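Local coordinates for HupZ (Streptococcus sp. 'group A', PDB 5ESC), which degrades heme in vitro as a dimeric split-barrel enzyme related to the FMN-binding pyridoxamine 5'-phosphate oxidases, at residues S33-L36 / F42-N45; Y44-N47 / T52-N55. One frame throughout, in Å; residues are numbered along the deposited sequence. Where two conformers were deposited one is given.

Interaction 1 of 2, residues S33-L36 / F42-N45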
loop_
_atom_site.group_PDB
_atom_site.type_symbol
_atom_site.label_atom_id
_atom_site.label_comp_id
_atom_site.label_asym_id
_atom_site.label_seq_id
_atom_site.Cartn_x
_atom_site.Cartn_y
_atom_site.Cartn_z
ATOM N N SER A 33 -3.100 -5.625 -12.515
ATOM C CA SER A 33 -3.353 -6.952 -13.115
ATOM C C SER A 33 -3.354 -8.042 -12.017
ATOM O O SER A 33 -3.418 -9.218 -12.327
ATOM C CB SER A 33 -2.248 -7.357 -14.041
ATOM O OG SER A 33 -0.946 -7.354 -13.452
ATOM N N MET A 34 -3.234 -7.648 -10.747
ATOM C CA MET A 34 -3.169 -8.650 -9.663
ATOM C C MET A 34 -4.483 -9.469 -9.674
ATOM O O MET A 34 -5.577 -8.868 -9.680
ATOM C CB MET A 34 -2.986 -8.002 -8.354
ATOM C CG MET A 34 -2.747 -9.027 -7.166
ATOM S SD MET A 34 -1.112 -9.779 -7.129
ATOM C CE MET A 34 -0.004 -8.437 -6.713
ATOM N N ARG A 35 -4.427 -10.789 -9.680
ATOM C CA ARG A 35 -5.634 -11.616 -9.742
ATOM C C ARG A 35 -5.413 -12.984 -9.161
ATOM O O ARG A 35 -4.286 -13.438 -9.114
ATOM C CB ARG A 35 -6.011 -11.786 -11.193
ATOM C CG ARG A 35 -4.948 -12.338 -12.126
ATOM C CD ARG A 35 -5.234 -11.910 -13.588
ATOM N NE ARG A 35 -4.333 -12.521 -14.554
ATOM C CZ ARG A 35 -3.144 -12.082 -14.917
ATOM N NH1 ARG A 35 -2.427 -12.766 -15.775
ATOM N NH2 ARG A 35 -2.647 -10.945 -14.443
ATOM N N LEU A 36 -6.452 -13.699 -8.845
ATOM C CA LEU A 36 -6.307 -14.997 -8.214
ATOM C C LEU A 36 -6.024 -16.061 -9.249
ATOM O O LEU A 36 -6.636 -16.099 -10.318
ATOM C CB LEU A 36 -7.584 -15.381 -7.425
ATOM C CG LEU A 36 -7.858 -14.810 -6.077
ATOM C CD1 LEU A 36 -9.306 -15.088 -5.600
ATOM C CD2 LEU A 36 -6.849 -15.112 -4.962
ATOM N N PHE A 42 -1.905 -15.615 -5.966
ATOM C CA PHE A 42 -2.238 -14.538 -6.873
ATOM C C PHE A 42 -1.172 -14.545 -7.935
ATOM O O PHE A 42 -0.039 -15.043 -7.705
ATOM C CB PHE A 42 -2.134 -13.163 -6.217
ATOM C CG PHE A 42 -3.214 -12.803 -5.258
ATOM C CD1 PHE A 42 -4.347 -12.077 -5.673
ATOM C CD2 PHE A 42 -3.103 -13.140 -3.899
ATOM C CE1 PHE A 42 -5.301 -11.705 -4.786
ATOM C CE2 PHE A 42 -4.099 -12.774 -3.006
ATOM C CZ PHE A 42 -5.181 -12.032 -3.436
ATOM N N ILE A 43 -1.455 -13.993 -9.108
ATOM C CA ILE A 43 -0.445 -13.733 -10.082
ATOM C C ILE A 43 -0.630 -12.282 -10.509
ATOM O O ILE A 43 -1.741 -11.744 -10.345
ATOM C CB ILE A 43 -0.414 -14.702 -11.321
ATOM C CG1 ILE A 43 -1.766 -14.815 -12.104
ATOM C CG2 ILE A 43 0.132 -16.123 -10.906
ATOM C CD1 ILE A 43 -1.610 -15.307 -13.490
ATOM N N TYR A 44 0.403 -11.677 -11.079
ATOM C CA TYR A 44 0.284 -10.362 -11.701
ATOM C C TYR A 44 1.212 -10.307 -12.907
ATOM O O TYR A 44 2.170 -11.051 -12.959
ATOM C CB TYR A 44 0.535 -9.181 -10.711
ATOM C CG TYR A 44 1.997 -8.836 -10.413
ATOM C CD1 TYR A 44 2.670 -9.441 -9.381
ATOM C CD2 TYR A 44 2.679 -7.896 -11.172
ATOM C CE1 TYR A 44 4.013 -9.134 -9.087
ATOM C CE2 TYR A 44 4.049 -7.571 -10.874
ATOM C CZ TYR A 44 4.683 -8.208 -9.828
ATOM O OH TYR A 44 5.978 -7.948 -9.459
ATOM N N ASN A 45 0.949 -9.439 -13.855
ATOM C CA ASN A 45 1.849 -9.263 -15.001
ATOM C C ASN A 45 2.941 -8.207 -14.681
ATOM O O ASN A 45 2.577 -7.079 -14.356
ATOM C CB ASN A 45 1.025 -8.793 -16.180
ATOM C CG ASN A 45 0.336 -9.884 -16.864
ATOM O OD1 ASN A 45 -0.286 -10.698 -16.222
ATOM N ND2 ASN A 45 0.418 -9.924 -18.218
#
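Arg35 and Ile43 form an antiparallel hydrogen-bonded pair, Arg35 N reaching Ile43 O and Ile43 N reaching Arg35 O, each at 2.9 Å, while the neighbouring Leu36 and Phe42 make a non-hydrogen-bonded pair. Where the strand gives way to loop, a side chain takes over the backbone's task: Ser33 OG accepts the N-H of Asn45 at 2.8 Å. Arg35 then folds back over its partner strand. With CG lodged between backbone N and carbonyl carbon (chi1 55°), the extended chain lays one guanidinium face on Ile43 CD1 and grips Asn45 OD1 end-on, NH1 and NH2 both at 3.0 Å. NH2 also reaches Ser33 O at 2.8 Å, which helps fix the rotation of the group. This is the hairpin of strands 35-38 and 41-46 at one border of the split-barrel sheet; Trp96 of helix 88-97 makes a cation-pi contact with Arg35, and Asn45 ND2 bonds to Ala93 O. Met34 and Phe42 lie on the other side of the hairpin from Arg35. The bent Met34 chain makes a Met-aromatic contact, SD oblique to the Phe42 ring and 3.7 Å from Phe42 CB, and Leu36 CD2 sits over one face of that ring in a CH-pi contact, 3.8 Å from the centroid.

Interaction 2 of 2, residues Y44-N47 / T52-N55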
loop_
_atom_site.group_PDB
_atom_site.type_symbol
_atom_site.label_atom_id
_atom_site.label_comp_id
_atom_site.label_asym_id
_atom_site.label_seq_id
_atom_site.Cartn_x
_atom_site.Cartn_y
_atom_site.Cartn_z
ATOM N N TYR A 44 0.403 -11.677 -11.079
ATOM C CA TYR A 44 0.284 -10.362 -11.701
ATOM C C TYR A 44 1.212 -10.307 -12.907
ATOM O O TYR A 44 2.170 -11.051 -12.959
ATOM C CB TYR A 44 0.535 -9.181 -10.711
ATOM C CG TYR A 44 1.997 -8.836 -10.413
ATOM C CD1 TYR A 44 2.670 -9.441 -9.381
ATOM C CD2 TYR A 44 2.679 -7.896 -11.172
ATOM C CE1 TYR A 44 4.013 -9.134 -9.087
ATOM C CE2 TYR A 44 4.049 -7.571 -10.874
ATOM C CZ TYR A 44 4.683 -8.208 -9.828
ATOM O OH TYR A 44 5.978 -7.948 -9.459
ATOM N N ASN A 45 0.949 -9.439 -13.855
ATOM C CA ASN A 45 1.849 -9.263 -15.001
ATOM C C ASN A 45 2.941 -8.207 -14.681
ATOM O O ASN A 45 2.577 -7.079 -14.356
ATOM C CB ASN A 45 1.025 -8.793 -16.180
ATOM C CG ASN A 45 0.336 -9.884 -16.864
ATOM O OD1 ASN A 45 -0.286 -10.698 -16.222
ATOM N ND2 ASN A 45 0.418 -9.924 -18.218
ATOM N N GLU A 46 4.222 -8.550 -14.744
ATOM C CA GLU A 46 5.291 -7.654 -14.375
ATOM C C GLU A 46 5.803 -7.091 -15.687
ATOM O O GLU A 46 6.378 -7.821 -16.464
ATOM C CB GLU A 46 6.442 -8.406 -13.718
ATOM C CG GLU A 46 7.609 -7.506 -13.376
ATOM C CD GLU A 46 7.186 -6.246 -12.644
ATOM O OE1 GLU A 46 6.980 -5.235 -13.335
ATOM O OE2 GLU A 46 6.990 -6.299 -11.371
ATOM N N ASN A 47 5.634 -5.822 -15.927
ATOM C CA ASN A 47 6.018 -5.233 -17.213
ATOM C C ASN A 47 7.273 -4.393 -17.046
ATOM O O ASN A 47 7.708 -3.737 -17.984
ATOM C CB ASN A 47 4.878 -4.360 -17.729
ATOM C CG ASN A 47 3.615 -5.154 -18.052
ATOM O OD1 ASN A 47 3.701 -6.306 -18.470
ATOM N ND2 ASN A 47 2.441 -4.580 -17.769
ATOM N N THR A 52 9.246 -3.141 -6.984
ATOM C CA THR A 52 8.489 -4.276 -6.473
ATOM C C THR A 52 9.206 -5.548 -6.938
ATOM O O THR A 52 9.472 -6.456 -6.165
ATOM C CB THR A 52 7.018 -4.256 -6.950
ATOM O OG1 THR A 52 6.376 -3.106 -6.406
ATOM C CG2 THR A 52 6.229 -5.516 -6.549
ATOM N N ARG A 53 9.536 -5.620 -8.228
ATOM C CA ARG A 53 10.176 -6.778 -8.774
ATOM C C ARG A 53 11.547 -7.068 -8.138
ATOM O O ARG A 53 11.832 -8.247 -7.781
ATOM C CB ARG A 53 10.324 -6.671 -10.319
ATOM C CG ARG A 53 10.990 -7.862 -10.903
ATOM C CD ARG A 53 11.200 -7.731 -12.426
ATOM N NE ARG A 53 11.793 -8.922 -12.974
ATOM C CZ ARG A 53 11.931 -9.109 -14.294
ATOM N NH1 ARG A 53 11.567 -8.143 -15.122
ATOM N NH2 ARG A 53 12.497 -10.198 -14.768
ATOM N N ILE A 54 12.380 -6.003 -8.000
ATOM C CA ILE A 54 13.694 -6.099 -7.431
ATOM C C ILE A 54 13.619 -6.637 -5.975
ATOM O O ILE A 54 14.407 -7.482 -5.559
ATOM C CB ILE A 54 14.347 -4.711 -7.442
ATOM C CG1 ILE A 54 14.501 -4.225 -8.863
ATOM C CG2 ILE A 54 15.714 -4.706 -6.779
ATOM C CD1 ILE A 54 15.196 -5.214 -9.725
ATOM N N ASN A 55 12.669 -6.130 -5.230
ATOM C CA ASN A 55 12.470 -6.531 -3.848
ATOM C C ASN A 55 11.993 -7.986 -3.781
ATOM O O ASN A 55 12.480 -8.769 -2.932
ATOM C CB ASN A 55 11.459 -5.595 -3.169
ATOM C CG ASN A 55 12.006 -4.172 -2.938
ATOM O OD1 ASN A 55 13.162 -3.883 -3.137
ATOM N ND2 ASN A 55 11.114 -3.282 -2.525
HETATM O O HOH W 1 8.191 -3.628 -10.175
#
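Glu46 lies along the aliphatic part of Arg53: Glu46 CG is 3.7 Å from Arg53 CD, and the carboxylate oxygen Glu46 OE2 is 3.5 Å from Arg53 CB. Although the carboxylate and guanidinium planes are only 11° apart, the charged ends make no salt bridge: Glu46 OE2 and Arg53 NE stay 5.7 Å apart. A water joins the two segments instead, donating to Glu46 OE2 at 3.2 Å and accepting from the helical backbone Arg53 N at 3.1 Å. Beside this, Tyr44 OH touches the methyl CG2 of Thr52 at 3.8 Å. The same hydroxyl donates to Glu46 OE2 at 2.7 Å, approaching on the anti side of the carboxylate, 25° out of its plane. Bending at chi2 (49°) turns the carboxylate of Glu46 back toward this hydroxyl, and OE2 is thus held between phenol and water, with a long, weak ion pair to Lys31 besides.

Further out, Thr48 OG1 hydrogen-bonds Glu46 OE1. The extended Arg53 chain carries its guanidinium past Glu46 to a salt bridge with Glu57, one turn on in the same helix, and another with Asp49, which ties the helix to the turn before it. Lys31 also touches both Tyr44 and Thr52, bringing strand 26-31 against the contact. The whole is a strand-to-helix connection in the split barrel of the pyridoxamine 5'-phosphate oxidase family, in which helix 51-59 packs beside the end of strand 41-46.

Interactions 1 and 2 share strand 41-46, and their centres lie about 11 Å apart. In interaction 1 one edge of the strand pairs with strand 35-38; in interaction 2 its end meets helix 51-59. Tyr44 and Asn45 point to different sides: Asn45 turns toward Arg35 and helix 88-97, whereas the ring of Tyr44 heads for Glu46 and helix 51-59. Ser33 OG lies 3.6 Å from Tyr44 CB, so the end of the hairpin pairing sits at the root of the tyrosine used in interaction 2. The other subunit of the dimer touches neither contact.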